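Local coordinates for Slr0280 protein (Synechocystis sp., PDB 5H3K) that is of unknown function but carries a phosphodiester glycosidase (NAGPA-type) domain, and so may cleave sugar phosphodiester bonds, at residues G81-L89 against A585-R593; T276-R284 against T296-I307. All coordinates share one frame; numbering follows the deposited sequence.

Interaction 1 of 2, residues G81-L89 against A585-R593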
ATOM      1  N   GLY A  81       0.624  18.507  -0.770  1.00  8.03           N
ATOM      2  CA  GLY A  81       0.066  17.259  -1.284  1.00  7.28           C
ATOM      3  C   GLY A  81      -1.384  17.107  -0.868  1.00  7.51           C
ATOM      4  O   GLY A  81      -1.712  17.271   0.315  1.00  8.69           O
ATOM      5  N   ASP A  82      -2.263  16.825  -1.830  1.00  4.98           N
ATOM      6  CA  ASP A  82      -3.699  16.882  -1.562  1.00  7.21           C
ATOM      7  C   ASP A  82      -4.162  15.949  -0.449  1.00  8.30           C
ATOM      8  O   ASP A  82      -4.900  16.361   0.458  1.00  6.20           O
ATOM      9  CB  ASP A  82      -4.535  16.720  -2.863  1.00  7.68           C
ATOM     10  CG  ASP A  82      -4.441  15.332  -3.507  1.00  8.61           C
ATOM     11  OD1 ASP A  82      -3.484  14.546  -3.277  1.00  7.07           O
ATOM     12  OD2 ASP A  82      -5.366  15.034  -4.298  1.00  9.39           O
ATOM     13  N   THR A  83      -3.705  14.701  -0.497  1.00  7.86           N
ATOM     14  CA  THR A  83      -4.122  13.730   0.504  1.00  6.23           C
ATOM     15  C   THR A  83      -3.525  14.102   1.856  1.00  8.26           C
ATOM     16  O   THR A  83      -4.090  13.782   2.911  1.00  9.06           O
ATOM     17  CB  THR A  83      -3.748  12.292   0.086  1.00  5.54           C
ATOM     18  OG1 THR A  83      -2.359  12.236  -0.258  1.00  5.62           O
ATOM     19  CG2 THR A  83      -4.559  11.865  -1.123  1.00  7.29           C
ATOM     20  N   GLY A  84      -2.396  14.804   1.825  1.00  6.46           N
ATOM     21  CA  GLY A  84      -1.766  15.288   3.045  1.00  7.20           C
ATOM     22  C   GLY A  84      -2.516  16.466   3.637  1.00  9.72           C
ATOM     23  O   GLY A  84      -2.733  16.529   4.851  1.00  9.70           O
ATOM     24  N   ALA A  85      -2.937  17.398   2.785  1.00  7.77           N
ATOM     25  CA  ALA A  85      -3.712  18.546   3.257  1.00  8.00           C
ATOM     26  C   ALA A  85      -5.034  18.066   3.845  1.00 12.24           C
ATOM     27  O   ALA A  85      -5.502  18.586   4.863  1.00 10.92           O
ATOM     28  CB  ALA A  85      -3.956  19.537   2.127  1.00  9.98           C
ATOM     29  N   MET A  86      -5.625  17.062   3.202  1.00  9.83           N
ATOM     30  CA  MET A  86      -6.884  16.495   3.648  1.00  9.98           C
ATOM     31  C   MET A  86      -6.741  15.913   5.047  1.00 12.73           C
ATOM     32  O   MET A  86      -7.573  16.166   5.928  1.00 11.55           O
ATOM     33  CB  MET A  86      -7.346  15.412   2.672  1.00  8.94           C
ATOM     34  CG  MET A  86      -8.709  14.823   3.013  1.00 12.43           C
ATOM     35  SD  MET A  86      -9.227  13.540   1.852  1.00 15.65           S
ATOM     36  CE  MET A  86      -8.013  12.256   2.214  1.00 20.67           C
ATOM     37  N   GLN A  87      -5.664  15.167   5.266  1.00  9.85           N
ATOM     38  CA  GLN A  87      -5.530  14.403   6.500  1.00 10.52           C
ATOM     39  C   GLN A  87      -4.938  15.159   7.664  1.00 10.88           C
ATOM     40  O   GLN A  87      -5.212  14.826   8.813  1.00 13.23           O
ATOM     41  CB  GLN A  87      -4.748  13.118   6.248  1.00  7.78           C
ATOM     42  CG  GLN A  87      -5.603  12.102   5.535  1.00 12.93           C
ATOM     43  CD  GLN A  87      -4.887  10.817   5.286  1.00 18.47           C
ATOM     44  OE1 GLN A  87      -4.129  10.327   6.131  1.00 23.92           O
ATOM     45  NE2 GLN A  87      -5.115  10.250   4.116  1.00 19.64           N
ATOM     46  N   PHE A  88      -4.137  16.176   7.379  1.00 11.23           N
ATOM     47  CA  PHE A  88      -3.440  16.883   8.444  1.00  9.71           C
ATOM     48  C   PHE A  88      -3.900  18.322   8.655  1.00 10.91           C
ATOM     49  O   PHE A  88      -3.624  18.911   9.702  1.00 13.82           O
ATOM     50  CB  PHE A  88      -1.930  16.788   8.227  1.00  9.05           C
ATOM     51  CG  PHE A  88      -1.388  15.390   8.414  1.00  9.93           C
ATOM     52  CD1 PHE A  88      -1.011  14.936   9.673  1.00 13.14           C
ATOM     53  CD2 PHE A  88      -1.266  14.529   7.333  1.00  9.43           C
ATOM     54  CE1 PHE A  88      -0.506  13.651   9.845  1.00 15.51           C
ATOM     55  CE2 PHE A  88      -0.768  13.248   7.494  1.00 12.16           C
ATOM     56  CZ  PHE A  88      -0.387  12.804   8.756  1.00 13.06           C
ATOM     57  N   LEU A  89      -4.617  18.882   7.685  1.00 10.76           N
ATOM     58  CA  LEU A  89      -5.232  20.200   7.868  1.00 11.59           C
ATOM     59  C   LEU A  89      -6.742  20.094   8.064  1.00 11.45           C
ATOM     60  O   LEU A  89      -7.346  20.962   8.697  1.00 11.65           O
ATOM     61  CB  LEU A  89      -4.938  21.136   6.699  1.00 13.32           C
ATOM     62  CG  LEU A  89      -3.487  21.379   6.300  1.00 15.83           C
ATOM     63  CD1 LEU A  89      -3.418  22.569   5.367  1.00 17.57           C
ATOM     64  CD2 LEU A  89      -2.602  21.585   7.524  1.00 20.74           C
ATOM     65  N   ALA A 585      -2.005   3.598  -0.461  1.00  4.48           N
ATOM     66  CA  ALA A 585      -1.448   4.946  -0.297  1.00  4.22           C
ATOM     67  C   ALA A 585      -1.540   5.735  -1.595  1.00  4.27           C
ATOM     68  O   ALA A 585      -1.285   5.200  -2.673  1.00  5.32           O
ATOM     69  CB  ALA A 585       0.019   4.899   0.190  1.00  3.83           C
ATOM     70  N   LEU A 586      -1.894   7.014  -1.485  1.00  2.54           N
ATOM     71  CA  LEU A 586      -1.960   7.893  -2.643  1.00  3.99           C
ATOM     72  C   LEU A 586      -1.276   9.196  -2.274  1.00  5.00           C
ATOM     73  O   LEU A 586      -1.620   9.821  -1.265  1.00  6.51           O
ATOM     74  CB  LEU A 586      -3.423   8.141  -3.054  1.00  4.05           C
ATOM     75  CG  LEU A 586      -3.628   9.096  -4.243  1.00  5.05           C
ATOM     76  CD1 LEU A 586      -3.110   8.464  -5.532  1.00  5.00           C
ATOM     77  CD2 LEU A 586      -5.104   9.515  -4.383  1.00  6.87           C
ATOM     78  N   GLY A 587      -0.299   9.604  -3.082  1.00  6.45           N
ATOM     79  CA  GLY A 587       0.513  10.763  -2.742  1.00  8.13           C
ATOM     80  C   GLY A 587       1.180  10.610  -1.382  1.00  9.22           C
ATOM     81  O   GLY A 587       1.319  11.581  -0.635  1.00  8.52           O
ATOM     82  N   GLY A 588       1.566   9.383  -1.043  1.00  5.92           N
ATOM     83  CA  GLY A 588       2.253   9.128   0.215  1.00  7.29           C
ATOM     84  C   GLY A 588       1.409   9.228   1.483  1.00  8.49           C
ATOM     85  O   GLY A 588       1.956   9.474   2.566  1.00  9.30           O
ATOM     86  N   GLN A 589       0.094   9.037   1.358  1.00  5.89           N
ATOM     87  CA  GLN A 589      -0.805   9.004   2.513  1.00  6.67           C
ATOM     88  C   GLN A 589      -1.735   7.820   2.378  1.00  6.24           C
ATOM     89  O   GLN A 589      -2.171   7.509   1.279  1.00  4.75           O
ATOM     90  CB  GLN A 589      -1.651  10.279   2.622  1.00  6.88           C
ATOM     91  CG  GLN A 589      -0.845  11.580   2.619  1.00  8.11           C
ATOM     92  CD  GLN A 589       0.009  11.765   3.862  1.00  8.74           C
ATOM     93  OE1 GLN A 589      -0.150  11.058   4.864  1.00  9.13           O
ATOM     94  NE2 GLN A 589       0.920  12.731   3.804  1.00  8.53           N
ATOM     95  N   LEU A 590      -2.064   7.170   3.493  1.00  6.45           N
ATOM     96  CA  LEU A 590      -3.045   6.079   3.450  1.00  5.79           C
ATOM     97  C   LEU A 590      -4.452   6.601   3.228  1.00  6.86           C
ATOM     98  O   LEU A 590      -4.876   7.568   3.877  1.00  9.81           O
ATOM     99  CB  LEU A 590      -3.030   5.265   4.749  1.00  6.94           C
ATOM    100  CG  LEU A 590      -1.835   4.376   5.065  1.00  7.62           C
ATOM    101  CD1 LEU A 590      -2.160   3.486   6.294  1.00 10.07           C
ATOM    102  CD2 LEU A 590      -1.438   3.539   3.857  1.00  6.98           C
ATOM    103  N   LEU A 591      -5.186   5.953   2.332  1.00  6.63           N
ATOM    104  CA  LEU A 591      -6.549   6.371   2.003  1.00  6.58           C
ATOM    105  C   LEU A 591      -7.597   5.612   2.796  1.00  9.90           C
ATOM    106  O   LEU A 591      -8.676   6.135   3.070  1.00 12.71           O
ATOM    107  CB  LEU A 591      -6.832   6.132   0.514  1.00  7.42           C
ATOM    108  CG  LEU A 591      -6.049   6.930  -0.531  1.00  6.28           C
ATOM    109  CD1 LEU A 591      -6.607   6.637  -1.918  1.00  7.48           C
ATOM    110  CD2 LEU A 591      -6.146   8.413  -0.210  1.00  8.43           C
ATOM    111  N   ASP A 592      -7.274   4.377   3.162  1.00  6.42           N
ATOM    112  CA  ASP A 592      -8.287   3.396   3.554  1.00  6.77           C
ATOM    113  C   ASP A 592      -8.389   3.122   5.048  1.00  8.64           C
ATOM    114  O   ASP A 592      -9.385   2.550   5.501  1.00  7.63           O
ATOM    115  CB  ASP A 592      -7.987   2.065   2.861  1.00  7.03           C
ATOM    116  CG  ASP A 592      -6.639   1.483   3.290  1.00  7.23           C
ATOM    117  OD1 ASP A 592      -5.603   2.171   3.116  1.00  6.63           O
ATOM    118  OD2 ASP A 592      -6.614   0.344   3.808  1.00  5.33           O
ATOM    119  N   ARG A 593      -7.350   3.473   5.808  1.00  6.31           N
ATOM    120  CA  ARG A 593      -7.343   3.223   7.248  1.00  6.44           C
ATOM    121  C   ARG A 593      -6.356   4.159   7.906  1.00  7.15           C
ATOM    122  O   ARG A 593      -5.526   4.771   7.226  1.00  4.61           O
ATOM    123  CB  ARG A 593      -6.946   1.763   7.546  1.00  7.32           C
ATOM    124  CG  ARG A 593      -5.455   1.451   7.313  1.00  6.86           C
ATOM    125  CD  ARG A 593      -5.189  -0.051   7.185  1.00  4.82           C
ATOM    126  NE  ARG A 593      -5.709  -0.786   8.332  1.00  6.76           N
ATOM    127  CZ  ARG A 593      -5.889  -2.105   8.391  1.00  7.16           C
ATOM    128  NH1 ARG A 593      -5.557  -2.879   7.374  1.00  4.84           N
ATOM    129  NH2 ARG A 593      -6.401  -2.653   9.495  1.00  6.67           N
TER
HETATM  130  O   HOH W   1      -0.143  13.950  -0.663  1.00  9.77           O
HETATM  131  O   HOH W   2      -1.163   8.733   5.892  1.00 12.99           O
HETATM  132  O   HOH W   3      -5.615   7.744   7.114  1.00 23.53           O
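The edge of the Phe88 ring meets the Gln589 amide. Gln589 OE1 lies near the ring plane, 3.5 Å from Phe88 CE2, and the ring and amide planes are 63° apart. Gly84 O, one helical turn back, also sits at the ring edge. The Gln87 and Gln589 side chains run antiparallel past one another, with their amides turned 71° apart. Gln87 is extended beyond CG, and this carries NE2 to Leu590 O in a 2.7 Å hydrogen bond. Water 2 receives the N-H of Leu590 and donates to Gln589 OE1 at 2.7 Å. Nearer the start of the helix, Thr83 OG1 donates to Leu586 O at 2.7 Å. With chi1 at 52°, OG1 sits between the backbone N and the carbonyl carbon, and CG2 is turned to Leu591 CD2, 3.9 Å away. Leu586 O is gripped twice, by Thr83 OG1 on one face of its plane and by Gln589 N on the other. Water 1 donates to both Thr83 OG1 and Gly587 O. A valine in place of Thr83 would probably leave Leu586 O without its helix-side donor and water 1 without one of its acceptors. Outside the two segments, Gln589 NE2 binds Pro64 O and its OE1 accepts from Arg330 NH2, while Asp82 forms a salt bridge with Arg123. The contact thus lays helix 82-89, which directly follows strand 75-81, against the turn between strands 584-586 and 589-590. Strand 279-288 covers one side through Trp281, and helix 325-331 packs on Leu590.

Interaction 2 of 2, residues T276-R284 against T296-I307; sequences TEGITWQQR and TTVTINPRSPGI
Ile279 CG2 presses on Val298 CG1 at 3.6 Å, the closest apolar approach between the two strands. The side chains cross at a slant. With chi1 at -61°, the other branch of Ile279, CG1, touches Ile307 CD1 (4.1 Å) and Ile300 CG1 (4.2 Å). Ile279 and Ile300 run alongside each other in the same direction. Trp281 shares this face, with Thr297 O near the plane of its ring at the edge. The backbones of 279-284 and 296-300 are joined by a regular antiparallel ladder. Thr280 and Thr299 form one hydrogen-bonded pair, Gln282 and Thr297 the next. Asn301 N extends the ladder to Gly278 O at 2.8 Å. Gly278 has a positive phi of 88°, and Gly278 CA lies 3.3 Å from Ser304 OG.

The face with Thr280, Gln282, Thr297 and Thr299 is polar. Water 5 binds four atoms on it: it donates to Thr280 O and Gln282 OE1, and accepts from the hydroxyls of Thr297 and Thr299. Arg284 NH1 reaches Thr297 OG1 at 2.9 Å, with the hydroxyl tilted 16° from the guanidinium plane. Gln282 NE2 lies over one face of that guanidinium, 3.5 Å above its plane. On the Trp281 side, Thr296 OG1 donates to a lone pair of Gln283 OE1 at 2.7 Å. At the far end, water 4 joins Glu277 OE2 to Ser304 OG.

Asn301 OD1 accepts from Arg303 N in an Asx turn, within the type I turn that follows the strand. Strands 279-288 and 291-300 form a beta hairpin, and the turns lie at its open end. The hairpin belongs to a larger antiparallel sheet, between strands 271-276 and 542-547.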
ATOM      1  N   THR A 276      -4.859  12.584 -11.360  1.00  8.26           N
ATOM      2  CA  THR A 276      -4.026  13.084 -12.443  1.00 11.45           C
ATOM      3  C   THR A 276      -4.506  12.401 -13.708  1.00 12.96           C
ATOM      4  O   THR A 276      -5.420  11.571 -13.649  1.00 12.90           O
ATOM      5  CB  THR A 276      -2.522  12.844 -12.178  1.00 17.88           C
ATOM      6  OG1 THR A 276      -1.744  13.760 -12.968  1.00 20.81           O
ATOM      7  CG2 THR A 276      -2.135  11.400 -12.511  1.00 12.34           C
ATOM      8  N   GLU A 277      -3.942  12.758 -14.857  1.00 11.38           N
ATOM      9  CA  GLU A 277      -4.320  12.061 -16.071  1.00 13.26           C
ATOM     10  C   GLU A 277      -4.030  10.574 -15.885  1.00 12.88           C
ATOM     11  O   GLU A 277      -2.900  10.187 -15.544  1.00 15.47           O
ATOM     12  CB  GLU A 277      -3.558  12.594 -17.285  1.00 14.83           C
ATOM     13  CG  GLU A 277      -3.693  11.670 -18.489  1.00 19.12           C
ATOM     14  CD  GLU A 277      -3.432  12.362 -19.819  1.00 31.44           C
ATOM     15  OE1 GLU A 277      -3.258  13.598 -19.826  1.00 35.55           O
ATOM     16  OE2 GLU A 277      -3.407  11.660 -20.855  1.00 36.82           O
ATOM     17  N   GLY A 278      -5.059   9.756 -16.061  1.00 12.08           N
ATOM     18  CA  GLY A 278      -4.903   8.316 -15.981  1.00 13.03           C
ATOM     19  C   GLY A 278      -5.062   7.734 -14.588  1.00 11.48           C
ATOM     20  O   GLY A 278      -4.938   6.521 -14.424  1.00 10.36           O
ATOM     21  N   ILE A 279      -5.327   8.574 -13.588  1.00  8.23           N
ATOM     22  CA  ILE A 279      -5.522   8.066 -12.222  1.00  6.85           C
ATOM     23  C   ILE A 279      -6.746   8.670 -11.532  1.00  9.30           C
ATOM     24  O   ILE A 279      -6.846   9.894 -11.387  1.00  8.66           O
ATOM     25  CB  ILE A 279      -4.293   8.314 -11.323  1.00  9.13           C
ATOM     26  CG1 ILE A 279      -3.049   7.615 -11.880  1.00  9.57           C
ATOM     27  CG2 ILE A 279      -4.576   7.819  -9.898  1.00  7.77           C
ATOM     28  CD1 ILE A 279      -1.801   7.815 -11.054  1.00 12.57           C
ATOM     29  N   THR A 280      -7.656   7.810 -11.086  1.00  6.74           N
ATOM     30  CA  THR A 280      -8.873   8.236 -10.391  1.00  6.56           C
ATOM     31  C   THR A 280      -9.051   7.529  -9.048  1.00  8.37           C
ATOM     32  O   THR A 280      -8.959   6.299  -8.964  1.00  7.71           O
ATOM     33  CB  THR A 280     -10.099   7.976 -11.263  1.00 12.71           C
ATOM     34  OG1 THR A 280      -9.928   8.662 -12.507  1.00 12.42           O
ATOM     35  CG2 THR A 280     -11.372   8.477 -10.584  1.00 11.12           C
ATOM     36  N   TRP A 281      -9.303   8.317  -8.000  1.00  6.83           N
ATOM     37  CA  TRP A 281      -9.483   7.807  -6.636  1.00 10.33           C
ATOM     38  C   TRP A 281     -10.975   7.837  -6.281  1.00 10.04           C
ATOM     39  O   TRP A 281     -11.639   8.850  -6.490  1.00  8.69           O
ATOM     40  CB  TRP A 281      -8.624   8.671  -5.682  1.00 10.66           C
ATOM     41  CG  TRP A 281      -9.043   8.780  -4.233  1.00 10.67           C
ATOM     42  CD1 TRP A 281      -9.672   7.847  -3.464  1.00 12.50           C
ATOM     43  CD2 TRP A 281      -8.831   9.920  -3.386  1.00  9.18           C
ATOM     44  NE1 TRP A 281      -9.854   8.333  -2.185  1.00 11.87           N
ATOM     45  CE2 TRP A 281      -9.359   9.599  -2.119  1.00 12.90           C
ATOM     46  CE3 TRP A 281      -8.241  11.163  -3.584  1.00  9.69           C
ATOM     47  CZ2 TRP A 281      -9.312  10.500  -1.049  1.00 12.06           C
ATOM     48  CZ3 TRP A 281      -8.199  12.056  -2.519  1.00 15.98           C
ATOM     49  CH2 TRP A 281      -8.728  11.717  -1.270  1.00 12.99           C
ATOM     50  N   GLN A 282     -11.522   6.720  -5.792  1.00  6.94           N
ATOM     51  CA  GLN A 282     -12.927   6.698  -5.398  1.00  7.95           C
ATOM     52  C   GLN A 282     -13.116   6.078  -4.040  1.00  7.98           C
ATOM     53  O   GLN A 282     -12.400   5.143  -3.670  1.00  7.50           O
ATOM     54  CB  GLN A 282     -13.788   5.942  -6.423  1.00  8.43           C
ATOM     55  CG  GLN A 282     -13.800   6.589  -7.792  1.00 15.75           C
ATOM     56  CD  GLN A 282     -14.340   5.672  -8.872  1.00 22.79           C
ATOM     57  OE1 GLN A 282     -13.582   5.087  -9.656  1.00 21.06           O
ATOM     58  NE2 GLN A 282     -15.654   5.550  -8.926  1.00 16.87           N
ATOM     59  N   GLN A 283     -14.079   6.619  -3.295  1.00  8.22           N
ATOM     60  CA  GLN A 283     -14.570   5.994  -2.073  1.00  8.16           C
ATOM     61  C   GLN A 283     -16.047   5.688  -2.325  1.00 11.12           C
ATOM     62  O   GLN A 283     -16.800   6.575  -2.729  1.00  8.29           O
ATOM     63  CB  GLN A 283     -14.384   6.918  -0.866  1.00  8.68           C
ATOM     64  CG  GLN A 283     -14.838   6.315   0.450  1.00  9.69           C
ATOM     65  CD  GLN A 283     -14.023   5.093   0.842  1.00 12.48           C
ATOM     66  OE1 GLN A 283     -12.797   5.065   0.648  1.00  9.79           O
ATOM     67  NE2 GLN A 283     -14.698   4.065   1.387  1.00 10.36           N
ATOM     68  N   ARG A 284     -16.447   4.437  -2.120  1.00  8.38           N
ATOM     69  CA  ARG A 284     -17.781   3.961  -2.496  1.00 10.21           C
ATOM     70  C   ARG A 284     -18.316   2.994  -1.462  1.00 13.01           C
ATOM     71  O   ARG A 284     -17.551   2.422  -0.679  1.00  8.57           O
ATOM     72  CB  ARG A 284     -17.707   3.199  -3.828  1.00 13.58           C
ATOM     73  CG  ARG A 284     -17.713   4.056  -5.076  1.00 18.00           C
ATOM     74  CD  ARG A 284     -17.556   3.189  -6.320  1.00 20.90           C
ATOM     75  NE  ARG A 284     -16.167   2.779  -6.535  1.00 20.48           N
ATOM     76  CZ  ARG A 284     -15.733   2.198  -7.644  1.00 17.25           C
ATOM     77  NH1 ARG A 284     -14.456   1.862  -7.767  1.00 15.03           N
ATOM     78  NH2 ARG A 284     -16.589   1.960  -8.629  1.00 17.12           N
ATOM     79  N   THR A 296     -12.354   1.446  -0.877  1.00  6.12           N
ATOM     80  CA  THR A 296     -11.483   2.449  -1.462  1.00  7.42           C
ATOM     81  C   THR A 296     -10.789   1.884  -2.693  1.00  6.67           C
ATOM     82  O   THR A 296     -10.228   0.776  -2.659  1.00  6.11           O
ATOM     83  CB  THR A 296     -10.384   2.884  -0.480  1.00  7.36           C
ATOM     84  OG1 THR A 296     -10.952   3.119   0.814  1.00  7.16           O
ATOM     85  CG2 THR A 296      -9.710   4.149  -0.980  1.00  6.73           C
ATOM     86  N   THR A 297     -10.833   2.630  -3.793  1.00  6.55           N
ATOM     87  CA  THR A 297     -10.162   2.193  -5.010  1.00  5.21           C
ATOM     88  C   THR A 297      -9.317   3.298  -5.612  1.00  4.92           C
ATOM     89  O   THR A 297      -9.610   4.492  -5.466  1.00  5.59           O
ATOM     90  CB  THR A 297     -11.151   1.712  -6.088  1.00  7.27           C
ATOM     91  OG1 THR A 297     -12.039   2.784  -6.439  1.00  7.70           O
ATOM     92  CG2 THR A 297     -11.961   0.517  -5.600  1.00  7.75           C
ATOM     93  N   VAL A 298      -8.273   2.891  -6.316  1.00  5.00           N
ATOM     94  CA  VAL A 298      -7.575   3.800  -7.208  1.00  4.76           C
ATOM     95  C   VAL A 298      -7.506   3.093  -8.538  1.00  6.97           C
ATOM     96  O   VAL A 298      -7.070   1.939  -8.620  1.00  6.42           O
ATOM     97  CB  VAL A 298      -6.181   4.158  -6.721  1.00  4.03           C
ATOM     98  CG1 VAL A 298      -5.500   5.045  -7.739  1.00  5.42           C
ATOM     99  CG2 VAL A 298      -6.259   4.853  -5.360  1.00  6.03           C
ATOM    100  N   THR A 299      -7.979   3.773  -9.576  1.00  5.84           N
ATOM    101  CA  THR A 299      -8.049   3.177 -10.900  1.00  6.23           C
ATOM    102  C   THR A 299      -7.020   3.855 -11.792  1.00  6.95           C
ATOM    103  O   THR A 299      -6.930   5.086 -11.843  1.00  7.49           O
ATOM    104  CB  THR A 299      -9.464   3.294 -11.506  1.00  9.87           C
ATOM    105  OG1 THR A 299     -10.399   2.574 -10.686  1.00  9.54           O
ATOM    106  CG2 THR A 299      -9.486   2.708 -12.919  1.00  8.12           C
ATOM    107  N   ILE A 300      -6.227   3.049 -12.480  1.00  5.59           N
ATOM    108  CA  ILE A 300      -5.082   3.555 -13.215  1.00  6.48           C
ATOM    109  C   ILE A 300      -5.157   3.056 -14.648  1.00  9.92           C
ATOM    110  O   ILE A 300      -5.319   1.859 -14.877  1.00 10.58           O
ATOM    111  CB  ILE A 300      -3.753   3.043 -12.602  1.00  7.94           C
ATOM    112  CG1 ILE A 300      -3.578   3.521 -11.153  1.00  5.96           C
ATOM    113  CG2 ILE A 300      -2.569   3.474 -13.451  1.00  9.06           C
ATOM    114  CD1 ILE A 300      -3.755   2.405 -10.120  1.00  6.19           C
ATOM    115  N   ASN A 301      -5.057   3.976 -15.608  1.00  7.94           N
ATOM    116  CA  ASN A 301      -4.934   3.596 -17.012  1.00 10.57           C
ATOM    117  C   ASN A 301      -3.463   3.369 -17.328  1.00 12.59           C
ATOM    118  O   ASN A 301      -2.708   4.328 -17.474  1.00 11.38           O
ATOM    119  CB  ASN A 301      -5.512   4.691 -17.914  1.00 11.34           C
ATOM    120  CG  ASN A 301      -5.410   4.339 -19.400  1.00 18.93           C
ATOM    121  OD1 ASN A 301      -4.768   3.353 -19.783  1.00 17.59           O
ATOM    122  ND2 ASN A 301      -6.033   5.157 -20.239  1.00 22.93           N
ATOM    123  N   PRO A 302      -3.052   2.092 -17.464  1.00 13.78           N
ATOM    124  CA  PRO A 302      -1.632   1.752 -17.605  1.00 14.28           C
ATOM    125  C   PRO A 302      -1.113   2.106 -19.000  1.00 18.35           C
ATOM    126  O   PRO A 302       0.067   1.919 -19.296  1.00 17.34           O
ATOM    127  CB  PRO A 302      -1.622   0.234 -17.388  1.00 15.85           C
ATOM    128  CG  PRO A 302      -2.938  -0.212 -17.943  1.00 13.95           C
ATOM    129  CD  PRO A 302      -3.920   0.911 -17.649  1.00 14.63           C
ATOM    130  N   ARG A 303      -2.003   2.618 -19.840  1.00 16.08           N
ATOM    131  CA  ARG A 303      -1.641   3.069 -21.180  1.00 23.35           C
ATOM    132  C   ARG A 303      -1.434   4.582 -21.244  1.00 25.57           C
ATOM    133  O   ARG A 303      -0.984   5.105 -22.266  1.00 24.20           O
ATOM    134  CB  ARG A 303      -2.716   2.648 -22.187  1.00 25.81           C
ATOM    135  CG  ARG A 303      -2.769   1.148 -22.436  1.00 26.27           C
ATOM    136  CD  ARG A 303      -4.155   0.697 -22.859  1.00 39.05           C
ATOM    137  NE  ARG A 303      -5.077   0.587 -21.725  1.00 38.30           N
ATOM    138  CZ  ARG A 303      -6.233   1.237 -21.633  1.00 33.61           C
ATOM    139  NH1 ARG A 303      -6.621   2.047 -22.610  1.00 39.72           N
ATOM    140  NH2 ARG A 303      -7.009   1.074 -20.570  1.00 28.77           N
ATOM    141  N   SER A 304      -1.767   5.288 -20.161  1.00 18.89           N
ATOM    142  CA  SER A 304      -1.500   6.727 -20.080  1.00 18.15           C
ATOM    143  C   SER A 304      -0.006   6.970 -20.142  1.00 22.44           C
ATOM    144  O   SER A 304       0.779   6.210 -19.570  1.00 17.55           O
ATOM    145  CB  SER A 304      -2.077   7.350 -18.806  1.00 22.89           C
ATOM    146  OG  SER A 304      -3.491   7.358 -18.844  1.00 28.13           O
ATOM    147  N   PRO A 305       0.402   8.029 -20.855  1.00 25.30           N
ATOM    148  CA  PRO A 305       1.835   8.267 -21.068  1.00 26.00           C
ATOM    149  C   PRO A 305       2.576   8.475 -19.752  1.00 18.53           C
ATOM    150  O   PRO A 305       2.122   9.235 -18.894  1.00 22.10           O
ATOM    151  CB  PRO A 305       1.863   9.552 -21.909  1.00 25.35           C
ATOM    152  CG  PRO A 305       0.497   9.627 -22.546  1.00 31.73           C
ATOM    153  CD  PRO A 305      -0.440   9.037 -21.525  1.00 27.94           C
ATOM    154  N   GLY A 306       3.689   7.774 -19.582  1.00 15.79           N
ATOM    155  CA  GLY A 306       4.517   7.975 -18.411  1.00 18.54           C
ATOM    156  C   GLY A 306       4.103   7.189 -17.176  1.00 15.32           C
ATOM    157  O   GLY A 306       4.766   7.298 -16.139  1.00 18.30           O
ATOM    158  N   ILE A 307       3.024   6.414 -17.267  1.00 10.68           N
ATOM    159  CA  ILE A 307       2.603   5.582 -16.132  1.00  8.70           C
ATOM    160  C   ILE A 307       3.254   4.213 -16.190  1.00 12.22           C
ATOM    161  O   ILE A 307       3.224   3.549 -17.232  1.00 12.33           O
ATOM    162  CB  ILE A 307       1.077   5.416 -16.062  1.00 11.62           C
ATOM    163  CG1 ILE A 307       0.428   6.748 -15.674  1.00 13.42           C
ATOM    164  CG2 ILE A 307       0.692   4.314 -15.054  1.00 10.53           C
ATOM    165  CD1 ILE A 307      -1.022   6.629 -15.245  1.00 17.10           C
TER
HETATM  166  O   HOH W   4      -4.360   9.385 -20.761  1.00 30.99           O
HETATM  167  O   HOH W   5     -11.167   4.252  -8.560  1.00  8.89           O
HETATM  168  O   HOH W   6     -13.030   1.987   2.874  1.00 17.33           O
HETATM  169  O   HOH W   7     -14.276   2.776  -4.469  1.00  9.75           O

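Trp281 joins the two contacts. It belongs to the hairpin of interaction 2, yet its ring packs on Met86, Leu586 and Leu591 of interaction 1. Asp592 and Thr296 touch as well. The centres lie about 16 Å apart, and interaction 2 is nested along the chain inside the loop closed by interaction 1. No touching residue of interaction 1 is exposed, whereas interaction 2 reaches the surface at its turn end, with Glu277 and Pro305. Interaction 1 brings together a helix and a turn 496 residues apart, through side chains that donate to backbone carbonyls and through waters. Interaction 2 pairs neighbouring strands, mainly by backbone hydrogen bonds, with one face apolar in its middle and the other polar and watered.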